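Local coordinates for protein 5'-nucleotidase SurE (Aquifex aeolicus, PDB 2WQK) that probably removes the phosphate from nucleoside 5'-monophosphates, as a metal-dependent phosphatase of the SurE family that takes one divalent cation per subunit, at residues A[87-98]-A[120-129]; A[157-167]-A[224-234]. All coordinates share one frame; numbering follows the deposited sequence. Where two conformers were deposited one is given.

Contact 1: A[87-98]-A[120-129]; sequences DLVLSGINEGPN and IPSIAFSAFG. With NA (sodium ion), chain D; SO4 (sulfate ion), chain C.
Leu90 and Ile123 lie side by side on neighbouring parallel strands, the two strands of a beta-alpha-beta unit whose connecting helix is 107-117. The segment axes run 4.3 Å apart and only 3° from parallel. The tight part is the apolar face that helices 15-24 and 135-152 cover: Leu90 CD2 rests 3.9 Å from Ile123 CB and also meets the Phe125 ring at its edge, beside CE2. Beyond Ser91 a beta bulge shifts the register by one residue, and Phe125 O accepts the backbone N-H of Asn94 rather than that of Ile93, which follows a cis peptide. Past the C-terminal ends the contact turns polar: Pro97 is exposed, and ions and water gather. There Asn94 OD1 binds the sodium ion at 2.3 Å, with Asp10 and Ser40 completing the protein ligands. Asn94 CG stands anti to its own backbone N (chi1 -163°), which carries the amide over to the metal. Asn98 ND2 donates to Ser126 OG at 2.9 Å and to sulfate O3 at 3.2 Å. A leucine here, lacking the amide, would probably leave Ser126 OG and sulfate O3 without this donor. Ser126 OG lies only 6° out of the Asn98 amide plane.

Contact 2: A[157-167]-A[224-234]; sequences DTYLNVNIPNL and GYVSVTPLHLD
Asp157, in one of its two conformers, and His232 close one end of this strand pair through the aspartate's two oxygens. OD2 takes the N-H of His232 ND1 at 2.8 Å; Asp157 OD2 lies close to the imidazole plane, while ND1 comes to it from above the carboxylate plane, the two planes being 40° apart. OD1 instead accepts the backbone N-H of Asp234 at 3.0 Å on its syn lone pair, with a weak second bond from Leu233 N. A second subunit continues beyond this end, where its own His232 ring meets this one almost parallel.

Farther in, 158-165 and 225-232 pair as antiparallel strands within the large mixed sheet of the SurE alpha/beta fold. Paired backbone bonds at Tyr159 with Leu231, Asn161 with Thr229 and Asn163 with Ser227 fix the register. Between them come non-hydrogen-bonded pairs such as Val162 with Val228, whose side chains lie side by side, CG2 to CG2.

Leu231 can be traced outward from its backbone. CB sits over one face of the Tyr159 ring, 4.2 Å from the centroid and 18° off the normal, a CH-pi contact. CG stands anti to the carbonyl carbon and comes beside Asn161 CB. CD1, at the tip, lies 3.7 Å from Asn161 CB and 3.8 Å from Tyr159 CE1, wedged between the two side chains. The tyrosine ring takes that place because its CG sits between the backbone N and the carbonyl carbon (chi1 60°). Its edge continues to the hydroxyl, where a water 2.6 Å from Tyr159 OH donates to His232 O. On the sheet face that carries Tyr159, Asn161 and Asn163, a second water donates to Asn161 O and accepts from Asn163 ND2, 3.0 Å away; Asn163 OD1 accepts the backbone N-H of Asn98.

In the fold
Contact 1 and contact 2 lie in one mixed sheet, their centres about 8 Å apart, and follow one another along the chain: 120-129 leads through helix 135-152 to 157-167. Strands 122-128 and 158-165 are neighbours, so four strands run in the order 88-94, 122-128, 158-165, 225-232. The first three are parallel; the last turns antiparallel after a long excursion through the two-stranded sheet and helix 217-222. The backbone join, with Ala124 O 2.8 Å from Val162 N, is reinforced where Asn161 and Asn163 hydrogen-bond the backbone of Asn98. Contact 2 thus bonds to the segment after the metal ligand Asn94, its Asn163 side chain about 11 Å from the sodium ion, while its far end meets a second subunit.

Contact 1: A[87-98]-A[120-129]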
loop_
_atom_site.group_PDB
_atom_site.type_symbol
_atom_site.label_atom_id
_atom_site.label_comp_id
_atom_site.label_asym_id
_atom_site.label_seq_id
_atom_site.Cartn_x
_atom_site.Cartn_y
_atom_site.Cartn_z
ATOM N N ASP A 87 -27.974 -1.321 -19.909
ATOM C CA ASP A 87 -29.059 -2.106 -19.382
ATOM C C ASP A 87 -28.733 -2.650 -17.993
ATOM O O ASP A 87 -29.645 -2.781 -17.154
ATOM C CB ASP A 87 -29.420 -3.235 -20.346
ATOM C CG ASP A 87 -29.954 -2.691 -21.655
ATOM O OD1 ASP A 87 -31.180 -2.515 -21.712
ATOM O OD2 ASP A 87 -29.168 -2.337 -22.566
ATOM N N LEU A 88 -27.475 -3.016 -17.810
ATOM C CA LEU A 88 -26.991 -3.555 -16.534
ATOM C C LEU A 88 -25.550 -3.153 -16.298
ATOM O O LEU A 88 -24.786 -2.936 -17.240
ATOM C CB LEU A 88 -27.019 -5.104 -16.500
ATOM C CG LEU A 88 -28.367 -5.835 -16.583
ATOM C CD1 LEU A 88 -28.211 -7.330 -16.959
ATOM C CD2 LEU A 88 -29.125 -5.730 -15.294
ATOM N N VAL A 89 -25.223 -3.003 -14.996
ATOM C CA VAL A 89 -23.850 -2.982 -14.547
ATOM C C VAL A 89 -23.602 -4.338 -13.904
ATOM O O VAL A 89 -24.411 -4.805 -13.066
ATOM C CB VAL A 89 -23.574 -1.848 -13.505
ATOM C CG1 VAL A 89 -22.236 -2.098 -12.844
ATOM C CG2 VAL A 89 -23.696 -0.475 -14.207
ATOM N N LEU A 90 -22.514 -4.992 -14.324
ATOM C CA LEU A 90 -22.157 -6.345 -13.868
ATOM C C LEU A 90 -20.758 -6.269 -13.312
ATOM O O LEU A 90 -19.928 -5.547 -13.826
ATOM C CB LEU A 90 -22.174 -7.319 -15.071
ATOM C CG LEU A 90 -23.536 -7.373 -15.793
ATOM C CD1 LEU A 90 -23.449 -8.264 -17.048
ATOM C CD2 LEU A 90 -24.676 -7.838 -14.903
ATOM N N SER A 91 -20.520 -6.993 -12.222
ATOM C CA SER A 91 -19.225 -6.969 -11.577
ATOM C C SER A 91 -18.796 -8.385 -11.236
ATOM O O SER A 91 -19.522 -9.101 -10.569
ATOM C CB SER A 91 -19.345 -6.158 -10.267
ATOM O OG SER A 91 -18.097 -6.016 -9.656
ATOM N N GLY A 92 -17.641 -8.777 -11.736
ATOM C CA GLY A 92 -17.131 -10.134 -11.530
ATOM C C GLY A 92 -16.599 -10.715 -12.830
ATOM O O GLY A 92 -16.292 -9.971 -13.767
ATOM N N ILE A 93 -16.439 -12.046 -12.875
ATOM C CA ILE A 93 -16.632 -12.989 -11.798
ATOM C C ILE A 93 -15.467 -12.953 -10.865
ATOM O O ILE A 93 -14.321 -13.131 -11.265
ATOM C CB ILE A 93 -16.717 -14.442 -12.338
ATOM C CG1 ILE A 93 -17.857 -14.575 -13.350
ATOM C CG2 ILE A 93 -16.861 -15.450 -11.168
ATOM C CD1 ILE A 93 -17.643 -15.700 -14.401
ATOM N N ASN A 94 -15.751 -12.690 -9.584
ATOM C CA ASN A 94 -14.690 -12.628 -8.602
ATOM C C ASN A 94 -13.972 -13.946 -8.405
ATOM O O ASN A 94 -14.591 -14.980 -8.422
ATOM C CB ASN A 94 -15.214 -12.169 -7.223
ATOM C CG ASN A 94 -14.078 -11.693 -6.296
ATOM O OD1 ASN A 94 -13.260 -10.859 -6.688
ATOM N ND2 ASN A 94 -14.038 -12.239 -5.056
ATOM N N GLU A 95 -12.673 -13.837 -8.160
ATOM C CA GLU A 95 -11.849 -14.972 -7.813
ATOM C C GLU A 95 -12.014 -15.188 -6.301
ATOM O O GLU A 95 -11.183 -14.736 -5.481
ATOM C CB GLU A 95 -10.387 -14.691 -8.145
ATOM C CG GLU A 95 -10.078 -14.363 -9.576
ATOM C CD GLU A 95 -8.634 -13.888 -9.747
ATOM O OE1 GLU A 95 -7.992 -13.460 -8.734
ATOM O OE2 GLU A 95 -8.140 -13.956 -10.885
ATOM N N GLY A 96 -13.119 -15.785 -5.931
ATOM C CA GLY A 96 -13.411 -16.186 -4.573
ATOM C C GLY A 96 -14.788 -15.679 -4.199
ATOM O O GLY A 96 -15.362 -14.826 -4.892
ATOM N N PRO A 97 -15.362 -16.235 -3.132
ATOM C CA PRO A 97 -16.726 -15.894 -2.750
ATOM C C PRO A 97 -16.893 -14.544 -2.076
ATOM O O PRO A 97 -15.926 -13.987 -1.533
ATOM C CB PRO A 97 -17.117 -17.003 -1.780
ATOM C CG PRO A 97 -15.817 -17.389 -1.179
ATOM C CD PRO A 97 -14.742 -17.214 -2.234
ATOM N N ASN A 98 -18.133 -14.052 -2.104
ATOM C CA ASN A 98 -18.542 -12.889 -1.320
ATOM C C ASN A 98 -19.880 -13.181 -0.657
ATOM O O ASN A 98 -20.961 -12.948 -1.234
ATOM C CB ASN A 98 -18.588 -11.678 -2.228
ATOM C CG ASN A 98 -17.198 -11.153 -2.520
ATOM O OD1 ASN A 98 -16.474 -10.725 -1.600
ATOM N ND2 ASN A 98 -16.790 -11.202 -3.799
ATOM N N ILE A 120 -28.927 2.192 -12.225
ATOM C CA ILE A 120 -28.829 1.115 -13.234
ATOM C C ILE A 120 -28.967 -0.234 -12.518
ATOM O O ILE A 120 -28.303 -0.449 -11.522
ATOM C CB ILE A 120 -27.453 1.130 -13.940
ATOM C CG1 ILE A 120 -27.108 2.524 -14.505
ATOM C CG2 ILE A 120 -27.426 0.010 -14.999
ATOM C CD1 ILE A 120 -25.611 2.844 -14.689
ATOM N N PRO A 121 -29.804 -1.146 -13.015
ATOM C CA PRO A 121 -29.920 -2.473 -12.406
ATOM C C PRO A 121 -28.540 -3.148 -12.441
ATOM O O PRO A 121 -27.799 -3.041 -13.452
ATOM C CB PRO A 121 -30.943 -3.198 -13.275
ATOM C CG PRO A 121 -31.647 -2.079 -14.021
ATOM C CD PRO A 121 -30.719 -0.968 -14.154
ATOM N N SER A 122 -28.203 -3.861 -11.352
ATOM C CA SER A 122 -26.825 -4.315 -11.183
ATOM C C SER A 122 -26.713 -5.660 -10.482
ATOM O O SER A 122 -27.541 -5.989 -9.644
ATOM C CB SER A 122 -25.956 -3.276 -10.484
ATOM O OG SER A 122 -26.031 -1.987 -11.075
ATOM N N ILE A 123 -25.665 -6.407 -10.832
ATOM C CA ILE A 123 -25.438 -7.755 -10.317
ATOM C C ILE A 123 -23.953 -7.965 -10.118
ATOM O O ILE A 123 -23.143 -7.598 -10.974
ATOM C CB ILE A 123 -25.914 -8.847 -11.333
ATOM C CG1 ILE A 123 -27.328 -8.593 -11.816
ATOM C CG2 ILE A 123 -25.770 -10.195 -10.730
ATOM C CD1 ILE A 123 -27.780 -9.569 -12.952
ATOM N N ALA A 124 -23.622 -8.537 -8.960
ATOM C CA ALA A 124 -22.248 -8.982 -8.620
ATOM C C ALA A 124 -22.209 -10.519 -8.763
ATOM O O ALA A 124 -23.158 -11.175 -8.311
ATOM C CB ALA A 124 -21.877 -8.614 -7.163
ATOM N N PHE A 125 -21.114 -11.056 -9.335
ATOM C CA PHE A 125 -20.938 -12.500 -9.459
ATOM C C PHE A 125 -19.592 -12.860 -8.841
ATOM O O PHE A 125 -18.560 -12.257 -9.179
ATOM C CB PHE A 125 -20.845 -12.866 -10.950
ATOM C CG PHE A 125 -22.112 -12.587 -11.746
ATOM C CD1 PHE A 125 -23.195 -13.453 -11.666
ATOM C CD2 PHE A 125 -22.195 -11.519 -12.627
ATOM C CE1 PHE A 125 -24.349 -13.226 -12.412
ATOM C CE2 PHE A 125 -23.354 -11.306 -13.382
ATOM C CZ PHE A 125 -24.401 -12.147 -13.270
ATOM N N SER A 126 -19.611 -13.885 -7.987
ATOM C CA SER A 126 -18.410 -14.393 -7.318
ATOM C C SER A 126 -18.405 -15.919 -7.367
ATOM O O SER A 126 -19.453 -16.532 -7.270
ATOM C CB SER A 126 -18.400 -13.929 -5.853
ATOM O OG SER A 126 -18.406 -12.519 -5.804
ATOM N N ALA A 127 -17.200 -16.480 -7.534
ATOM C CA ALA A 127 -16.966 -17.933 -7.554
ATOM C C ALA A 127 -16.697 -18.487 -6.144
ATOM O O ALA A 127 -15.765 -18.032 -5.478
ATOM C CB ALA A 127 -15.750 -18.250 -8.468
ATOM N N PHE A 128 -17.471 -19.489 -5.749
ATOM C CA PHE A 128 -17.272 -20.177 -4.474
ATOM C C PHE A 128 -16.340 -21.340 -4.736
ATOM O O PHE A 128 -16.769 -22.460 -5.074
ATOM C CB PHE A 128 -18.589 -20.655 -3.882
ATOM C CG PHE A 128 -18.426 -21.431 -2.584
ATOM C CD1 PHE A 128 -18.052 -20.767 -1.413
ATOM C CD2 PHE A 128 -18.703 -22.782 -2.522
ATOM C CE1 PHE A 128 -17.932 -21.406 -0.223
ATOM C CE2 PHE A 128 -18.589 -23.449 -1.312
ATOM C CZ PHE A 128 -18.202 -22.762 -0.170
ATOM N N GLY A 129 -15.063 -21.003 -4.646
ATOM C CA GLY A 129 -13.951 -21.942 -4.847
ATOM C C GLY A 129 -12.677 -21.235 -4.458
ATOM O O GLY A 129 -12.648 -19.992 -4.289
HETATM NA NA NA D . -11.326 -10.119 -5.637
HETATM S S SO4 C . -13.332 -8.731 -3.701
HETATM O O1 SO4 C . -12.780 -10.041 -3.359
HETATM O O2 SO4 C . -12.601 -8.251 -4.917
HETATM O O3 SO4 C . -14.701 -8.830 -4.056
HETATM O O4 SO4 C . -13.146 -7.739 -2.594
HETATM O O HOH W 1 -10.580 -12.191 -4.567
#

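Contact 2: A[157-167]-A[224-234]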
loop_
_atom_site.group_PDB
_atom_site.type_symbol
_atom_site.label_atom_id
_atom_site.label_comp_id
_atom_site.label_asym_id
_atom_site.label_seq_id
_atom_site.Cartn_x
_atom_site.Cartn_y
_atom_site.Cartn_z
ATOM N N ASP A 157 -35.162 -0.898 -4.798
ATOM C CA ASP A 157 -34.175 -0.727 -3.715
ATOM C C ASP A 157 -33.351 -1.987 -3.670
ATOM O O ASP A 157 -33.149 -2.562 -2.584
ATOM C CB ASP A 157 -34.883 -0.457 -2.350
ATOM C CG ASP A 157 -33.910 -0.304 -1.172
ATOM O OD1 ASP A 157 -32.774 0.211 -1.375
ATOM O OD2 ASP A 157 -34.318 -0.710 -0.034
ATOM N N THR A 158 -32.892 -2.480 -4.832
ATOM C CA THR A 158 -32.201 -3.748 -4.720
ATOM C C THR A 158 -31.098 -3.859 -5.773
ATOM O O THR A 158 -31.218 -3.354 -6.864
ATOM C CB THR A 158 -33.246 -4.908 -4.961
ATOM O OG1 THR A 158 -34.349 -4.756 -4.045
ATOM C CG2 THR A 158 -32.635 -6.292 -4.792
ATOM N N TYR A 159 -30.068 -4.596 -5.421
ATOM C CA TYR A 159 -29.113 -5.125 -6.417
ATOM C C TYR A 159 -28.805 -6.553 -6.008
ATOM O O TYR A 159 -29.054 -6.923 -4.864
ATOM C CB TYR A 159 -27.878 -4.248 -6.593
ATOM C CG TYR A 159 -27.034 -4.038 -5.345
ATOM C CD1 TYR A 159 -25.787 -4.616 -5.254
ATOM C CD2 TYR A 159 -27.454 -3.224 -4.278
ATOM C CE1 TYR A 159 -24.998 -4.489 -4.131
ATOM C CE2 TYR A 159 -26.652 -3.076 -3.149
ATOM C CZ TYR A 159 -25.430 -3.701 -3.085
ATOM O OH TYR A 159 -24.624 -3.564 -1.978
ATOM N N LEU A 160 -28.338 -7.370 -6.954
ATOM C CA LEU A 160 -28.177 -8.792 -6.690
ATOM C C LEU A 160 -26.724 -9.171 -6.410
ATOM O O LEU A 160 -25.825 -8.758 -7.112
ATOM C CB LEU A 160 -28.703 -9.625 -7.870
ATOM C CG LEU A 160 -30.147 -9.354 -8.268
ATOM C CD1 LEU A 160 -30.509 -10.263 -9.481
ATOM C CD2 LEU A 160 -31.141 -9.539 -7.130
ATOM N N ASN A 161 -26.569 -10.057 -5.430
ATOM C CA ASN A 161 -25.305 -10.646 -5.072
ATOM C C ASN A 161 -25.323 -12.146 -5.331
ATOM O O ASN A 161 -26.109 -12.852 -4.728
ATOM C CB ASN A 161 -24.924 -10.411 -3.610
ATOM C CG ASN A 161 -23.508 -10.832 -3.348
ATOM O OD1 ASN A 161 -22.597 -10.517 -4.145
ATOM N ND2 ASN A 161 -23.296 -11.595 -2.251
ATOM N N VAL A 162 -24.556 -12.571 -6.352
ATOM C CA VAL A 162 -24.636 -13.971 -6.834
ATOM C C VAL A 162 -23.335 -14.684 -6.552
ATOM O O VAL A 162 -22.260 -14.154 -6.867
ATOM C CB VAL A 162 -24.942 -14.004 -8.350
ATOM C CG1 VAL A 162 -25.054 -15.457 -8.849
ATOM C CG2 VAL A 162 -26.224 -13.217 -8.663
ATOM N N ASN A 163 -23.423 -15.873 -5.927
ATOM C CA ASN A 163 -22.244 -16.726 -5.727
ATOM C C ASN A 163 -22.529 -18.052 -6.426
ATOM O O ASN A 163 -23.634 -18.600 -6.280
ATOM C CB ASN A 163 -21.959 -16.968 -4.242
ATOM C CG ASN A 163 -21.282 -15.765 -3.596
ATOM O OD1 ASN A 163 -20.055 -15.758 -3.419
ATOM N ND2 ASN A 163 -22.101 -14.727 -3.234
ATOM N N ILE A 164 -21.522 -18.548 -7.136
ATOM C CA ILE A 164 -21.680 -19.785 -7.926
ATOM C C ILE A 164 -20.666 -20.810 -7.472
ATOM O O ILE A 164 -19.485 -20.534 -7.437
ATOM C CB ILE A 164 -21.477 -19.531 -9.434
ATOM C CG1 ILE A 164 -22.300 -18.340 -9.943
ATOM C CG2 ILE A 164 -21.749 -20.810 -10.252
ATOM C CD1 ILE A 164 -21.515 -16.966 -9.889
ATOM N N PRO A 165 -21.134 -22.023 -7.133
ATOM C CA PRO A 165 -20.201 -23.105 -6.807
ATOM C C PRO A 165 -19.230 -23.445 -7.939
ATOM O O PRO A 165 -19.573 -23.309 -9.110
ATOM C CB PRO A 165 -21.130 -24.320 -6.614
ATOM C CG PRO A 165 -22.449 -23.877 -6.471
ATOM C CD PRO A 165 -22.530 -22.454 -7.039
ATOM N N ASN A 166 -18.046 -23.926 -7.565
ATOM C CA ASN A 166 -17.050 -24.325 -8.537
ATOM C C ASN A 166 -17.345 -25.716 -9.055
ATOM O O ASN A 166 -16.687 -26.688 -8.663
ATOM C CB ASN A 166 -15.657 -24.266 -7.941
ATOM C CG ASN A 166 -14.580 -24.462 -8.968
ATOM O OD1 ASN A 166 -14.789 -24.172 -10.135
ATOM N ND2 ASN A 166 -13.411 -24.945 -8.535
ATOM N N LEU A 167 -18.367 -25.791 -9.892
ATOM C CA LEU A 167 -18.809 -27.034 -10.497
ATOM C C LEU A 167 -18.976 -26.867 -11.989
ATOM O O LEU A 167 -19.209 -25.766 -12.501
ATOM C CB LEU A 167 -20.162 -27.423 -9.916
ATOM C CG LEU A 167 -20.232 -27.816 -8.442
ATOM C CD1 LEU A 167 -21.683 -27.874 -7.953
ATOM C CD2 LEU A 167 -19.533 -29.149 -8.203
ATOM N N GLY A 224 -24.188 -26.978 -3.505
ATOM C CA GLY A 224 -24.153 -27.091 -4.961
ATOM C C GLY A 224 -25.184 -26.299 -5.733
ATOM O O GLY A 224 -25.396 -26.522 -6.914
ATOM N N TYR A 225 -25.786 -25.301 -5.074
ATOM C CA TYR A 225 -26.729 -24.412 -5.714
ATOM C C TYR A 225 -26.083 -23.018 -5.887
ATOM O O TYR A 225 -25.286 -22.575 -5.054
ATOM C CB TYR A 225 -27.954 -24.218 -4.836
ATOM C CG TYR A 225 -28.759 -25.466 -4.637
ATOM C CD1 TYR A 225 -29.753 -25.792 -5.520
ATOM C CD2 TYR A 225 -28.549 -26.255 -3.530
ATOM C CE1 TYR A 225 -30.521 -26.976 -5.334
ATOM C CE2 TYR A 225 -29.290 -27.411 -3.332
ATOM C CZ TYR A 225 -30.274 -27.750 -4.231
ATOM O OH TYR A 225 -30.989 -28.927 -4.010
ATOM N N VAL A 226 -26.502 -22.323 -6.932
ATOM C CA VAL A 226 -26.214 -20.896 -7.074
ATOM C C VAL A 226 -27.036 -20.161 -6.015
ATOM O O VAL A 226 -28.203 -20.494 -5.760
ATOM C CB VAL A 226 -26.594 -20.380 -8.462
ATOM C CG1 VAL A 226 -26.364 -18.865 -8.565
ATOM C CG2 VAL A 226 -25.762 -21.128 -9.512
ATOM N N SER A 227 -26.392 -19.177 -5.368
ATOM C CA SER A 227 -27.051 -18.284 -4.430
ATOM C C SER A 227 -27.274 -16.931 -5.083
ATOM O O SER A 227 -26.317 -16.336 -5.567
ATOM C CB SER A 227 -26.127 -18.058 -3.230
ATOM O OG SER A 227 -26.560 -16.969 -2.437
ATOM N N VAL A 228 -28.506 -16.435 -5.006
ATOM C CA VAL A 228 -28.810 -15.063 -5.440
ATOM C C VAL A 228 -29.478 -14.349 -4.262
ATOM O O VAL A 228 -30.586 -14.689 -3.891
ATOM C CB VAL A 228 -29.746 -15.024 -6.666
ATOM C CG1 VAL A 228 -30.006 -13.576 -7.065
ATOM C CG2 VAL A 228 -29.214 -15.881 -7.862
ATOM N N THR A 229 -28.784 -13.343 -3.687
ATOM C CA THR A 229 -29.323 -12.585 -2.565
ATOM C C THR A 229 -29.670 -11.164 -3.053
ATOM O O THR A 229 -28.809 -10.484 -3.602
ATOM C CB THR A 229 -28.288 -12.424 -1.442
ATOM O OG1 THR A 229 -27.797 -13.710 -1.036
ATOM C CG2 THR A 229 -28.884 -11.642 -0.225
ATOM N N PRO A 230 -30.914 -10.727 -2.808
ATOM C CA PRO A 230 -31.287 -9.342 -3.103
ATOM C C PRO A 230 -30.822 -8.495 -1.909
ATOM O O PRO A 230 -31.213 -8.753 -0.754
ATOM C CB PRO A 230 -32.812 -9.373 -3.186
ATOM C CG PRO A 230 -33.214 -10.482 -2.264
ATOM C CD PRO A 230 -32.046 -11.477 -2.208
ATOM N N LEU A 231 -29.984 -7.512 -2.196
ATOM C CA LEU A 231 -29.432 -6.621 -1.161
ATOM C C LEU A 231 -30.107 -5.262 -1.245
ATOM O O LEU A 231 -30.353 -4.732 -2.343
ATOM C CB LEU A 231 -27.939 -6.413 -1.407
ATOM C CG LEU A 231 -27.024 -7.644 -1.364
ATOM C CD1 LEU A 231 -25.551 -7.310 -1.698
ATOM C CD2 LEU A 231 -27.147 -8.316 0.029
ATOM N N HIS A 232 -30.325 -4.679 -0.063
ATOM C CA HIS A 232 -30.736 -3.298 0.037
ATOM C C HIS A 232 -29.646 -2.362 -0.447
ATOM O O HIS A 232 -28.493 -2.520 -0.058
ATOM C CB HIS A 232 -30.997 -2.908 1.508
ATOM C CG HIS A 232 -32.288 -3.361 2.063
ATOM N ND1 HIS A 232 -33.496 -2.827 1.682
ATOM C CD2 HIS A 232 -32.550 -4.218 3.083
ATOM C CE1 HIS A 232 -34.458 -3.384 2.411
ATOM N NE2 HIS A 232 -33.905 -4.228 3.267
ATOM N N LEU A 233 -30.025 -1.334 -1.222
ATOM C CA LEU A 233 -29.136 -0.219 -1.432
ATOM C C LEU A 233 -29.174 0.730 -0.212
ATOM O O LEU A 233 -28.132 1.170 0.280
ATOM C CB LEU A 233 -29.503 0.585 -2.685
ATOM C CG LEU A 233 -28.502 1.757 -2.873
ATOM C CD1 LEU A 233 -26.983 1.370 -2.880
ATOM C CD2 LEU A 233 -28.881 2.556 -4.111
ATOM N N ASP A 234 -30.378 0.990 0.288
ATOM C CA ASP A 234 -30.555 1.907 1.424
ATOM C C ASP A 234 -30.375 1.096 2.687
ATOM O O ASP A 234 -31.116 0.147 2.920
ATOM C CB ASP A 234 -31.950 2.512 1.306
ATOM C CG ASP A 234 -32.249 3.609 2.334
ATOM O OD1 ASP A 234 -31.532 3.699 3.380
ATOM O OD2 ASP A 234 -33.284 4.321 2.056
HETATM O O HOH W 2 -25.758 -2.233 0.009
HETATM O O HOH W 3 -25.044 -14.821 -3.014
HETATM O O HOH W 4 -25.110 -13.355 -0.745
#